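Long-range contacts in putative acyl-CoA dehydrogenase (Burkholderia xenovorans, PDB 5JSC), which is a putative acyl-CoA dehydrogenase, a flavoprotein seen with bound FAD in a four-chain assembly, its precise role not established: residues S102-F107 against A224-A229; L94-A99 against A268-A273; G345-I350 against R373-L378; R89-L94 against D259-S264; S116-L121 against F186-A191. All blocks are in the same frame, centred on the assembly; numbering follows the deposited sequence. Where two conformers were deposited one is given.

Contact 1: residues S102-F107 against A224-A229; sequences SGLADF and APHPLA. With SO4 (sulfate ion), chain S.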
# COMPACT_ATOMS: atom_id res chain seq x y z
N SER C 102 16.70 -11.04 -21.32
CA SER C 102 15.77 -11.74 -22.22
C SER C 102 14.90 -12.69 -21.43
O SER C 102 15.40 -13.64 -20.82
CB SER C 102 16.54 -12.52 -23.28
OG SER C 102 15.67 -13.42 -23.95
N GLY C 103 13.58 -12.48 -21.47
CA GLY C 103 12.68 -13.44 -20.87
C GLY C 103 12.72 -14.80 -21.54
O GLY C 103 12.52 -15.82 -20.89
N LEU C 104 12.97 -14.83 -22.86
CA LEU C 104 13.05 -16.10 -23.57
C LEU C 104 14.25 -16.92 -23.11
O LEU C 104 14.14 -18.14 -22.89
CB LEU C 104 13.13 -15.86 -25.08
CG LEU C 104 11.99 -15.09 -25.74
CD1 LEU C 104 12.39 -14.61 -27.13
CD2 LEU C 104 10.76 -15.95 -25.82
N ALA C 105 15.41 -16.28 -22.97
CA ALA C 105 16.61 -16.99 -22.54
C ALA C 105 16.47 -17.48 -21.11
O ALA C 105 16.88 -18.61 -20.78
CB ALA C 105 17.83 -16.09 -22.69
N ASP C 106 15.90 -16.66 -20.23
CA ASP C 106 15.63 -17.11 -18.86
C ASP C 106 14.73 -18.33 -18.85
O ASP C 106 15.01 -19.32 -18.15
CB ASP C 106 15.00 -15.98 -18.05
CG ASP C 106 14.44 -16.49 -16.73
OD1 ASP C 106 15.27 -16.88 -15.88
OD2 ASP C 106 13.20 -16.54 -16.56
N PHE C 107 13.63 -18.28 -19.62
CA PHE C 107 12.68 -19.39 -19.69
C PHE C 107 13.37 -20.67 -20.13
O PHE C 107 13.14 -21.74 -19.56
CB PHE C 107 11.56 -19.00 -20.66
CG PHE C 107 10.46 -20.01 -20.77
CD1 PHE C 107 10.51 -21.01 -21.73
CD2 PHE C 107 9.33 -19.92 -19.97
CE1 PHE C 107 9.49 -21.93 -21.85
CE2 PHE C 107 8.29 -20.84 -20.09
CZ PHE C 107 8.38 -21.84 -21.04
N ALA C 224 3.05 -12.74 -22.44
CA ALA C 224 4.45 -12.75 -22.86
C ALA C 224 4.72 -14.13 -23.44
O ALA C 224 4.88 -15.09 -22.68
CB ALA C 224 5.38 -12.46 -21.68
N PRO C 225 4.74 -14.28 -24.76
CA PRO C 225 4.68 -15.62 -25.36
C PRO C 225 5.89 -16.47 -25.00
O PRO C 225 7.03 -16.02 -25.06
CB PRO C 225 4.63 -15.33 -26.86
CG PRO C 225 4.13 -13.96 -26.99
CD PRO C 225 4.59 -13.21 -25.77
N HIS C 226 5.60 -17.71 -24.63
CA HIS C 226 6.57 -18.77 -24.42
C HIS C 226 5.92 -20.06 -24.88
O HIS C 226 4.69 -20.14 -24.98
CB HIS C 226 6.98 -18.88 -22.95
CG HIS C 226 7.69 -17.68 -22.42
ND1 HIS C 226 8.96 -17.32 -22.83
CD2 HIS C 226 7.31 -16.75 -21.51
CE1 HIS C 226 9.32 -16.21 -22.20
NE2 HIS C 226 8.35 -15.85 -21.39
N PRO C 227 6.71 -21.09 -25.19
CA PRO C 227 6.11 -22.37 -25.62
C PRO C 227 5.30 -22.99 -24.48
O PRO C 227 5.84 -23.29 -23.42
CB PRO C 227 7.31 -23.23 -25.99
CG PRO C 227 8.45 -22.29 -26.13
CD PRO C 227 8.18 -21.10 -25.28
N LEU C 228 4.00 -23.19 -24.72
CA LEU C 228 3.08 -23.70 -23.71
C LEU C 228 2.05 -24.59 -24.39
O LEU C 228 1.63 -24.31 -25.52
CB LEU C 228 2.35 -22.56 -22.98
CG LEU C 228 3.02 -21.78 -21.85
CD1 LEU C 228 2.17 -20.57 -21.51
CD2 LEU C 228 3.17 -22.67 -20.64
N ALA C 229 1.64 -25.66 -23.71
CA ALA C 229 0.62 -26.51 -24.32
C ALA C 229 -0.28 -27.15 -23.28
O ALA C 229 0.06 -27.26 -22.10
CB ALA C 229 1.24 -27.62 -25.19
S SO4 S . 12.75 -11.13 -24.82
O1 SO4 S . 13.71 -10.38 -25.63
O2 SO4 S . 13.23 -12.49 -24.65
O3 SO4 S . 11.45 -11.14 -25.49
O4 SO4 S . 12.62 -10.51 -23.50
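The rings of Phe107 and His226 lie against each other in an offset stack. It joins the first turn of helix 103-122, in the N-terminal helical domain of the acyl-CoA dehydrogenase fold, to the loop leading into strand 228-233 of the middle beta domain. The ring centroids are 4.5 Å apart and the planes are almost parallel, at 5°. Phe107 swings away from its backbone N (chi1 -176°) and lays its ring on His226. The ring face of Phe107 that His226 covers also takes a CH-pi contact from His226 CB, 3.8 Å from the centroid.

Other contacts flank the stack. Pro227 CD makes an apolar contact with Phe107 CE1. Leu104 CD2 is in van der Waals contact with His226 ND1 at 3.7 Å. The other ring nitrogen of His226, NE2, is hydrogen-bonded to Glu374, which helps fix the ring's rotation. Leu228, the next residue but one, touches FAD.

Hydrogen bonds gather at the start of the helix. Ser102 is the N-cap, and its OG accepts from Ala105 N at 3.0 Å. A sulfate ion, probably from the crystallisation liquor, also sits at this end. Gly103 N donates to sulfate O4. Leu104 N donates to sulfate O2 at 3.0 Å. Ser102 OG donates to sulfate O2 at 2.7 Å.

Contact 2: residues L94-A99 against A268-A273; sequences LRETLA and ASLGFA. With EDO (1,2-ethanediol), chain O.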
# COMPACT_ATOMS: atom_id res chain seq x y z
N LEU C 94 22.26 -17.24 -12.74
CA LEU C 94 22.01 -17.46 -14.16
C LEU C 94 20.64 -16.93 -14.57
O LEU C 94 20.53 -16.18 -15.55
CB LEU C 94 22.13 -18.95 -14.49
CG LEU C 94 23.55 -19.52 -14.35
CD1 LEU C 94 23.51 -21.03 -14.54
CD2 LEU C 94 24.50 -18.88 -15.37
N ARG C 95 19.59 -17.30 -13.83
CA ARG C 95 18.26 -16.79 -14.19
C ARG C 95 18.18 -15.28 -14.02
O ARG C 95 17.58 -14.59 -14.86
CB ARG C 95 17.18 -17.47 -13.34
CG ARG C 95 16.86 -18.89 -13.76
CD ARG C 95 15.47 -19.29 -13.26
NE ARG C 95 14.39 -18.63 -14.02
CZ ARG C 95 13.10 -18.92 -13.88
NH1 ARG C 95 12.71 -19.85 -13.00
NH2 ARG C 95 12.19 -18.29 -14.62
N GLU C 96 18.75 -14.74 -12.94
CA GLU C 96 18.73 -13.29 -12.75
C GLU C 96 19.37 -12.58 -13.94
O GLU C 96 18.79 -11.63 -14.49
CB GLU C 96 19.44 -12.91 -11.45
CG GLU C 96 19.39 -11.42 -11.22
CD GLU C 96 20.28 -10.95 -10.10
OE1 GLU C 96 20.56 -11.72 -9.16
OE2 GLU C 96 20.70 -9.77 -10.15
N THR C 97 20.56 -13.02 -14.35
CA THR C 97 21.25 -12.34 -15.44
C THR C 97 20.53 -12.55 -16.77
O THR C 97 20.36 -11.61 -17.54
CB THR C 97 22.69 -12.84 -15.54
OG1 THR C 97 23.30 -12.71 -14.25
CG2 THR C 97 23.49 -12.04 -16.57
N LEU C 98 20.08 -13.78 -17.04
CA LEU C 98 19.36 -14.02 -18.28
C LEU C 98 18.09 -13.19 -18.35
O LEU C 98 17.83 -12.52 -19.36
CB LEU C 98 19.04 -15.51 -18.43
CG LEU C 98 20.23 -16.40 -18.79
CD1 LEU C 98 19.85 -17.86 -18.55
CD2 LEU C 98 20.67 -16.18 -20.23
N ALA C 99 17.30 -13.19 -17.28
CA ALA C 99 16.05 -12.43 -17.27
C ALA C 99 16.30 -10.94 -17.46
O ALA C 99 15.51 -10.24 -18.11
CB ALA C 99 15.29 -12.67 -15.97
N ALA C 268 14.67 -14.71 -11.27
CA ALA C 268 14.25 -14.17 -12.57
C ALA C 268 13.47 -12.88 -12.39
O ALA C 268 13.69 -11.90 -13.12
CB ALA C 268 13.42 -15.19 -13.34
N SER C 269 12.55 -12.85 -11.42
CA SER C 269 11.80 -11.63 -11.12
C SER C 269 12.75 -10.47 -10.84
O SER C 269 12.57 -9.35 -11.34
CB SER C 269 10.90 -11.85 -9.90
OG SER C 269 9.97 -12.89 -10.12
N LEU C 270 13.76 -10.74 -10.02
CA LEU C 270 14.76 -9.74 -9.67
C LEU C 270 15.49 -9.24 -10.91
O LEU C 270 15.74 -8.03 -11.05
CB LEU C 270 15.73 -10.35 -8.67
CG LEU C 270 17.02 -9.61 -8.34
CD1 LEU C 270 16.70 -8.26 -7.71
CD2 LEU C 270 17.87 -10.47 -7.39
N GLY C 271 15.87 -10.15 -11.82
CA GLY C 271 16.52 -9.73 -13.05
C GLY C 271 15.65 -8.82 -13.90
O GLY C 271 16.11 -7.80 -14.42
N PHE C 272 14.38 -9.20 -14.08
CA PHE C 272 13.45 -8.31 -14.78
C PHE C 272 13.38 -6.95 -14.09
O PHE C 272 13.39 -5.91 -14.77
CB PHE C 272 12.06 -8.95 -14.84
CG PHE C 272 11.97 -10.17 -15.74
CD1 PHE C 272 12.53 -10.17 -17.02
CD2 PHE C 272 11.32 -11.32 -15.29
CE1 PHE C 272 12.44 -11.28 -17.83
CE2 PHE C 272 11.23 -12.44 -16.11
CZ PHE C 272 11.79 -12.43 -17.38
N ALA C 273 13.30 -6.93 -12.76
CA ALA C 273 13.27 -5.67 -12.02
C ALA C 273 14.53 -4.85 -12.26
O ALA C 273 14.47 -3.62 -12.42
CB ALA C 273 13.05 -5.92 -10.53
C1 EDO O . 22.66 -10.19 -6.76
O1 EDO O . 21.36 -9.87 -7.24
C2 EDO O . 23.60 -10.46 -7.93
O2 EDO O . 23.37 -9.50 -8.97
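Ala268 packs between Arg95 and Ala99, where helix 88-101 of the N-terminal domain meets helix 250-286 of the C-terminal domain. The two segments run the same way at 32°, with their axes only 6.9 Å apart. Ala268 CB lies 3.6 Å from Arg95 NH2, at an oblique angle to the guanidinium. Ala268 O faces Ala99 CB at 3.4 Å. A bend at chi3 (73°) brings the Arg95 guanidinium alongside Ala268 CB, and Arg95 NE forms a salt bridge with Asp106.

Leu270 comes next. Its CD2 meets Glu96 OE1 at 3.5 Å, and the two side chains pass at a slant. The carboxylate of Glu96 is also bound by Tyr319, by Arg274 and by a 1,2-ethanediol that is probably from the crystallisation liquor.

At Gly271 the backbones come closest. Its CA makes a C-H...O contact of 3.3 Å with Glu96 O. Having no side chain, Gly271 lets the CA of one helix lie against the carbonyl of the other.

Phe272 then spreads its ring under Ala99. Ala99 CB stands over the ring centre, 3.7 Å from the centroid, in a CH-pi contact. Phe272 CD1 also approaches Ala99 O, at 3.2 Å.

Small residues thus let the helices come near, while charged groups of Arg95 and Glu96 are buried beside them. Their polar partners lie largely beyond the interface, so the interface itself is held by van der Waals and weak C-H contacts.

Contact 3: residues G345-I350 against R373-L378; sequences GAQQVI and REIRAL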
# COMPACT_ATOMS: atom_id res chain seq x y z
N GLY C 345 7.30 -7.58 -5.92
CA GLY C 345 8.10 -6.37 -5.97
C GLY C 345 8.50 -6.00 -7.39
O GLY C 345 8.46 -4.83 -7.77
N ALA C 346 8.89 -7.00 -8.20
CA ALA C 346 9.27 -6.71 -9.57
C ALA C 346 8.11 -6.12 -10.35
O ALA C 346 8.31 -5.23 -11.19
CB ALA C 346 9.79 -7.96 -10.27
N GLN C 347 6.89 -6.59 -10.09
CA GLN C 347 5.72 -5.98 -10.72
C GLN C 347 5.67 -4.49 -10.43
O GLN C 347 5.45 -3.68 -11.34
CB GLN C 347 4.44 -6.66 -10.21
CG GLN C 347 3.15 -6.08 -10.80
CD GLN C 347 2.79 -6.70 -12.14
OE1 GLN C 347 2.78 -7.93 -12.29
NE2 GLN C 347 2.51 -5.86 -13.14
N GLN C 348 5.90 -4.12 -9.17
CA GLN C 348 5.85 -2.71 -8.78
C GLN C 348 6.97 -1.92 -9.43
O GLN C 348 6.76 -0.78 -9.86
CB GLN C 348 5.94 -2.59 -7.26
CG GLN C 348 4.76 -3.19 -6.55
CD GLN C 348 4.98 -3.26 -5.06
OE1 GLN C 348 6.12 -3.23 -4.58
NE2 GLN C 348 3.89 -3.34 -4.30
N VAL C 349 8.19 -2.48 -9.46
CA VAL C 349 9.33 -1.79 -10.06
C VAL C 349 9.08 -1.55 -11.54
O VAL C 349 9.30 -0.45 -12.07
CB VAL C 349 10.61 -2.61 -9.84
CG1 VAL C 349 11.78 -1.97 -10.59
CG2 VAL C 349 10.90 -2.69 -8.35
N ILE C 350 8.64 -2.59 -12.24
CA ILE C 350 8.37 -2.50 -13.67
C ILE C 350 7.25 -1.50 -13.93
O ILE C 350 7.35 -0.67 -14.85
CB ILE C 350 8.04 -3.90 -14.21
CG1 ILE C 350 9.32 -4.75 -14.22
CG2 ILE C 350 7.43 -3.82 -15.60
CD1 ILE C 350 9.06 -6.24 -14.37
N ARG C 373 4.53 -6.97 -19.59
CA ARG C 373 3.89 -8.23 -19.96
C ARG C 373 4.61 -9.43 -19.35
O ARG C 373 3.96 -10.37 -18.88
CB ARG C 373 3.82 -8.36 -21.48
CG ARG C 373 2.87 -7.33 -22.08
CD ARG C 373 2.61 -7.56 -23.56
NE ARG C 373 3.70 -7.04 -24.36
CZ ARG C 373 4.61 -7.80 -24.95
NH1 ARG C 373 4.55 -9.12 -24.87
NH2 ARG C 373 5.58 -7.22 -25.65
N GLU C 374 5.94 -9.40 -19.33
CA GLU C 374 6.71 -10.57 -18.91
C GLU C 374 6.50 -10.90 -17.44
O GLU C 374 6.45 -12.08 -17.06
CB GLU C 374 8.19 -10.32 -19.18
CG GLU C 374 9.05 -11.54 -19.00
CD GLU C 374 8.97 -12.47 -20.20
OE1 GLU C 374 9.30 -12.02 -21.32
OE2 GLU C 374 8.55 -13.63 -20.03
N ILE C 375 6.40 -9.88 -16.58
CA ILE C 375 6.44 -10.17 -15.15
C ILE C 375 5.15 -10.81 -14.64
O ILE C 375 5.18 -11.52 -13.64
CB ILE C 375 6.77 -8.89 -14.35
CG1 ILE C 375 7.09 -9.21 -12.88
CG2 ILE C 375 5.63 -7.86 -14.46
CD1 ILE C 375 8.30 -10.13 -12.70
N ARG C 376 4.02 -10.59 -15.33
CA ARG C 376 2.74 -10.87 -14.69
C ARG C 376 2.59 -12.34 -14.34
O ARG C 376 2.07 -12.68 -13.26
CB ARG C 376 1.59 -10.40 -15.60
CG ARG C 376 0.22 -10.42 -14.91
CD ARG C 376 0.25 -9.60 -13.63
NE ARG C 376 -0.94 -9.68 -12.79
CZ ARG C 376 -1.16 -10.65 -11.90
NH1 ARG C 376 -0.29 -11.66 -11.81
NH2 ARG C 376 -2.24 -10.64 -11.12
N ALA C 377 3.07 -13.24 -15.21
CA ALA C 377 2.92 -14.67 -14.95
C ALA C 377 3.77 -15.16 -13.79
O ALA C 377 3.44 -16.20 -13.20
CB ALA C 377 3.27 -15.49 -16.19
N LEU C 378 4.85 -14.46 -13.43
CA LEU C 378 5.72 -14.98 -12.38
C LEU C 378 5.08 -14.89 -11.01
O LEU C 378 5.57 -15.54 -10.08
CB LEU C 378 7.07 -14.25 -12.38
CG LEU C 378 8.08 -14.74 -13.44
CD1 LEU C 378 7.66 -14.40 -14.87
CD2 LEU C 378 9.48 -14.22 -13.17
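Ile375 is the centre of this contact and has the most surface buried in it. It fits against helix 332-356 from segment 373-378, within the C-terminal helical domain of the acyl-CoA dehydrogenase fold. Its atoms divide among three neighbours. Ile375 CD1 meets Ala346 CB at 3.6 Å. Ile350 CD1, the tip of a side chain one helical turn further on, sits 3.5 Å from Ile375 CB and also against CG2. Ile375 CG2 turns as well to the amide of Gln347, with Gln347 OE1 at 3.6 Å. The chi1 of Ile375 (-169°) sends CG1 towards helix 332-356, and chi2 turns CD1 to Ala346.

Gln347 has the next largest share. Its chain bends at chi2 (85°), which brings the amide across Ile375 and Arg376. The amide is held at both ends: OE1 accepts a hydrogen bond from Arg379, and NE2 is bonded to Tyr372 of the second subunit.

Ile350 completes the apolar part. Helix 250-286 also packs here, with Ala273 against Ala346 and Ala276 against Ile350.

Arg376 leads from this buried patch to the subunit interface. Its guanidinium forms a salt bridge with Asp351 and a hydrogen bond with Gln355, both of the second subunit. The planes of this guanidinium and the Gln347 amide are 71° apart. Nearer the backbone than the guanidinium, Arg376 CD rests 3.3 Å from Gln347 OE1.

Contact 4: residues R89-L94 against D259-S264; sequences RAVCLL and DIFRTS. With SO4 (sulfate ion), chain Q.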
# COMPACT_ATOMS: atom_id res chain seq x y z
N ARG C 89 22.71 -20.87 -5.60
CA ARG C 89 23.19 -19.52 -5.88
C ARG C 89 23.57 -19.37 -7.35
O ARG C 89 23.28 -18.34 -7.97
CB ARG C 89 24.39 -19.19 -4.98
CG ARG C 89 23.98 -19.00 -3.51
CD ARG C 89 25.17 -18.99 -2.57
NE ARG C 89 25.71 -20.34 -2.40
CZ ARG C 89 26.78 -20.63 -1.68
NH1 ARG C 89 27.44 -19.67 -1.06
NH2 ARG C 89 27.19 -21.89 -1.58
N ALA C 90 24.20 -20.39 -7.92
CA ALA C 90 24.55 -20.34 -9.34
C ALA C 90 23.31 -20.30 -10.22
O ALA C 90 23.21 -19.47 -11.13
CB ALA C 90 25.45 -21.52 -9.70
N VAL C 91 22.34 -21.20 -9.97
CA VAL C 91 21.13 -21.20 -10.78
C VAL C 91 20.42 -19.85 -10.70
O VAL C 91 19.94 -19.32 -11.71
CB VAL C 91 20.19 -22.35 -10.36
CG1 VAL C 91 18.84 -22.21 -11.09
CG2 VAL C 91 20.82 -23.70 -10.68
N CYS C 92 20.39 -19.27 -9.50
CA CYS C 92 19.75 -17.96 -9.33
C CYS C 92 20.49 -16.87 -10.09
O CYS C 92 19.86 -16.03 -10.75
CB CYS C 92 19.65 -17.63 -7.84
SG CYS C 92 18.35 -18.58 -7.01
N LEU C 93 21.82 -16.84 -10.01
CA LEU C 93 22.57 -15.83 -10.76
C LEU C 93 22.36 -15.99 -12.26
O LEU C 93 22.31 -15.00 -13.00
CB LEU C 93 24.06 -15.91 -10.41
CG LEU C 93 24.45 -15.36 -9.04
CD1 LEU C 93 25.89 -15.77 -8.68
CD2 LEU C 93 24.31 -13.85 -9.01
N LEU C 94 22.26 -17.24 -12.74
CA LEU C 94 22.01 -17.46 -14.16
C LEU C 94 20.64 -16.93 -14.57
O LEU C 94 20.53 -16.18 -15.55
CB LEU C 94 22.13 -18.95 -14.49
CG LEU C 94 23.55 -19.52 -14.35
CD1 LEU C 94 23.51 -21.03 -14.54
CD2 LEU C 94 24.50 -18.88 -15.37
N ASP C 259 10.62 -26.66 -4.45
CA ASP C 259 11.39 -25.99 -3.41
C ASP C 259 12.75 -25.55 -3.92
O ASP C 259 13.28 -24.53 -3.47
CB ASP C 259 11.56 -26.90 -2.20
CG ASP C 259 10.34 -26.94 -1.32
OD1 ASP C 259 9.47 -26.06 -1.46
OD2 ASP C 259 10.26 -27.86 -0.47
N ILE C 260 13.33 -26.31 -4.85
CA ILE C 260 14.58 -25.88 -5.47
C ILE C 260 14.34 -24.66 -6.33
O ILE C 260 15.02 -23.63 -6.20
CB ILE C 260 15.19 -27.02 -6.30
CG1 ILE C 260 15.41 -28.26 -5.43
CG2 ILE C 260 16.48 -26.56 -6.98
CD1 ILE C 260 15.89 -29.45 -6.22
N PHE C 261 13.39 -24.74 -7.25
CA PHE C 261 13.36 -23.74 -8.30
C PHE C 261 12.48 -22.53 -7.99
O PHE C 261 12.58 -21.54 -8.71
CB PHE C 261 12.99 -24.41 -9.62
CG PHE C 261 14.09 -25.31 -10.12
CD1 PHE C 261 15.21 -24.78 -10.72
CD2 PHE C 261 14.04 -26.68 -9.90
CE1 PHE C 261 16.25 -25.58 -11.13
CE2 PHE C 261 15.08 -27.50 -10.32
CZ PHE C 261 16.18 -26.95 -10.93
N ARG C 262 11.69 -22.54 -6.91
CA ARG C 262 10.97 -21.32 -6.56
C ARG C 262 11.93 -20.16 -6.30
O ARG C 262 11.65 -19.02 -6.68
CB ARG C 262 10.05 -21.54 -5.35
CG ARG C 262 8.66 -22.07 -5.73
CD ARG C 262 7.87 -22.50 -4.51
NE ARG C 262 6.60 -23.10 -4.88
CZ ARG C 262 5.81 -23.77 -4.05
NH1 ARG C 262 6.18 -23.94 -2.79
NH2 ARG C 262 4.66 -24.26 -4.48
N THR C 263 13.07 -20.42 -5.66
CA THR C 263 14.02 -19.33 -5.45
C THR C 263 14.56 -18.81 -6.79
O THR C 263 14.84 -17.61 -6.93
CB THR C 263 15.17 -19.78 -4.55
OG1 THR C 263 14.62 -20.43 -3.39
CG2 THR C 263 16.01 -18.59 -4.09
N SER C 264 14.68 -19.70 -7.79
CA SER C 264 15.11 -19.26 -9.11
C SER C 264 14.05 -18.40 -9.80
O SER C 264 14.42 -17.54 -10.60
CB SER C 264 15.50 -20.47 -9.97
OG SER C 264 14.39 -21.05 -10.64
S SO4 Q . 29.64 -21.90 1.01
O1 SO4 Q . 30.91 -22.10 1.69
O2 SO4 Q . 29.60 -22.71 -0.20
O3 SO4 Q . 28.55 -22.30 1.90
O4 SO4 Q . 29.48 -20.49 0.67
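Cys92 meets Thr263 at the closer part of a helix-helix contact. Helix 88-101 belongs to the N-terminal domain of the acyl-CoA dehydrogenase fold, and helix 250-286 to the C-terminal domain. The segments cross at -38°, and their axes stay 9.2 Å apart at the nearest point. The buried surface is modest, 179 Å² in all.

The tighter side is built on sulfur. Cys92 SG sits 3.6 Å from Thr263 O and 3.7 Å from Thr263 CG2. Tyr319 of helix 298-325 also packs on Cys92.

The looser side is at Val91. Its CG1 touches Ser264 CB at 3.9 Å, and the ring of Phe261 is further off, with CE1 at 4.3 Å from Val91 CG1. The ring is met obliquely.

Away from the interface, Arg89 turns its guanidinium edge to a sulfate ion, probably from the crystallisation liquor. NH1 binds O4 and NH2 binds O2, both nearly straight. Its NE forms a salt bridge with Asp326.

Ser264 OG is tied back to its own helix and accepts from Arg95. It donates to Phe261 O at 2.7 Å, in the carbonyl plane and on a lone pair.

Contact 5: residues S116-L121 against F186-A191; sequences SGAISL and FYVVFA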
# COMPACT_ATOMS: atom_id res chain seq x y z
N SER C 116 13.93 -31.13 -15.31
CA SER C 116 14.75 -32.29 -14.97
C SER C 116 14.94 -32.48 -13.48
O SER C 116 15.50 -33.50 -13.07
CB SER C 116 16.13 -32.19 -15.64
OG SER C 116 16.90 -31.13 -15.09
N GLY C 117 14.50 -31.53 -12.65
CA GLY C 117 14.83 -31.58 -11.23
C GLY C 117 14.32 -32.83 -10.54
O GLY C 117 14.98 -33.37 -9.65
N ALA C 118 13.13 -33.30 -10.92
CA ALA C 118 12.61 -34.50 -10.29
C ALA C 118 13.47 -35.72 -10.62
O ALA C 118 13.51 -36.67 -9.83
CB ALA C 118 11.15 -34.73 -10.70
N ILE C 119 14.16 -35.69 -11.76
CA ILE C 119 15.07 -36.78 -12.11
C ILE C 119 16.36 -36.67 -11.32
O ILE C 119 16.89 -37.67 -10.81
CB ILE C 119 15.33 -36.79 -13.63
CG1 ILE C 119 14.01 -36.88 -14.41
CG2 ILE C 119 16.26 -37.94 -14.03
CD1 ILE C 119 14.17 -36.77 -15.92
N SER C 120 16.91 -35.46 -11.18
CA SER C 120 18.06 -35.27 -10.30
C SER C 120 17.76 -35.74 -8.89
O SER C 120 18.60 -36.37 -8.24
CB SER C 120 18.48 -33.79 -10.27
OG SER C 120 19.10 -33.39 -11.48
N LEU C 121 16.55 -35.46 -8.40
CA LEU C 121 16.20 -35.79 -7.02
C LEU C 121 15.84 -37.26 -6.85
O LEU C 121 16.22 -37.87 -5.85
CB LEU C 121 15.02 -34.92 -6.56
CG LEU C 121 15.31 -33.45 -6.27
CD1 LEU C 121 14.01 -32.72 -5.94
CD2 LEU C 121 16.31 -33.31 -5.14
N PHE C 186 10.81 -34.80 -23.34
CA PHE C 186 10.17 -35.63 -22.33
C PHE C 186 9.46 -34.71 -21.36
O PHE C 186 9.78 -33.52 -21.25
CB PHE C 186 11.18 -36.52 -21.60
CG PHE C 186 12.17 -35.75 -20.77
CD1 PHE C 186 11.87 -35.40 -19.45
CD2 PHE C 186 13.39 -35.36 -21.31
CE1 PHE C 186 12.77 -34.66 -18.69
CE2 PHE C 186 14.29 -34.64 -20.55
CZ PHE C 186 13.99 -34.29 -19.24
N TYR C 187 8.51 -35.29 -20.63
CA TYR C 187 7.73 -34.62 -19.61
C TYR C 187 7.83 -35.42 -18.33
O TYR C 187 7.62 -36.63 -18.36
CB TYR C 187 6.25 -34.52 -20.03
CG TYR C 187 6.05 -33.76 -21.31
CD1 TYR C 187 6.11 -34.40 -22.54
CD2 TYR C 187 5.79 -32.39 -21.29
CE1 TYR C 187 5.93 -33.69 -23.72
CE2 TYR C 187 5.61 -31.68 -22.46
CZ TYR C 187 5.68 -32.33 -23.67
OH TYR C 187 5.51 -31.60 -24.83
N VAL C 188 8.16 -34.77 -17.22
CA VAL C 188 7.96 -35.38 -15.91
C VAL C 188 6.49 -35.16 -15.55
O VAL C 188 6.06 -34.03 -15.33
CB VAL C 188 8.89 -34.80 -14.85
CG1 VAL C 188 8.55 -35.37 -13.48
CG2 VAL C 188 10.34 -35.12 -15.18
N VAL C 189 5.72 -36.25 -15.51
CA VAL C 189 4.26 -36.19 -15.37
C VAL C 189 3.88 -36.74 -14.01
O VAL C 189 4.32 -37.83 -13.63
CB VAL C 189 3.55 -36.98 -16.48
CG1 VAL C 189 2.03 -36.90 -16.32
CG2 VAL C 189 3.97 -36.49 -17.86
N PHE C 190 3.04 -36.00 -13.28
CA PHE C 190 2.52 -36.46 -12.00
C PHE C 190 1.08 -36.91 -12.20
O PHE C 190 0.29 -36.20 -12.83
CB PHE C 190 2.63 -35.36 -10.94
CG PHE C 190 4.04 -34.92 -10.71
CD1 PHE C 190 4.63 -33.97 -11.54
CD2 PHE C 190 4.80 -35.51 -9.71
CE1 PHE C 190 5.95 -33.59 -11.37
CE2 PHE C 190 6.13 -35.13 -9.52
CZ PHE C 190 6.70 -34.17 -10.36
N ALA C 191 0.76 -38.10 -11.71
CA ALA C 191 -0.54 -38.71 -11.98
C ALA C 191 -1.02 -39.45 -10.75
O ALA C 191 -0.22 -39.89 -9.92
CB ALA C 191 -0.46 -39.67 -13.18
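Ile119 points from helix 116-121 at strand 186-191, and its side chain can be followed outward. CB sets the direction towards the strand. CG1 is anti to the carbonyl carbon (chi1 -56°) and passes 4.1 Å from Val188 CG2, the two side chains crossing at a slant. Beyond it the chain is extended (chi2 174°). This takes CD1 on to the ring of Phe186, where CE1 is 3.8 Å away and CZ 4.1 Å. The ring is approached obliquely, and the two side chains come from opposite directions. The Phe186 ring also meets that of Tyr131 edge-to-face.

The contact belongs to the acyl-CoA dehydrogenase fold, where a helix of the N-terminal domain lies across a sheet of the middle beta domain. The helix and strand segments make an angle of 73°. Strand 186-192 pairs with strand 202-208, and Val206 of that strand also touches Ile119.

One residue earlier on the helix, Ala118 meets the other methyl of Val188 and, further along, Phe190. Its CB is 3.9 Å from Val188 CG1 and, more loosely, 4.5 Å from Phe190 CZ. Thr257 of helix 250-286 packs on Ala118.

In the fold
Contacts 2 and 4 lie on the same two helices, 88-101 and 250-286, with centres 10 Å apart. They are linked by a probable hydrogen bond from Arg95 NH1 to Ser264 OG, at 3.1 Å. Contact 1 joins contact 2 through the salt bridge between Asp106 OD1 and Arg95 NE, at 2.7 Å. It also joins contact 3 through His226 NE2 and Glu374 OE2, at 2.6 Å. Contact 5 uses the same helix, 103-122, as contact 1, but touches only contact 4. FAD lies close to contact 1, which holds Leu228 of its pocket, and an FAD also touches Ala377 of contact 3. Contacts 3 and 5 are on opposite sides of the chain centre, 28 Å apart between centres.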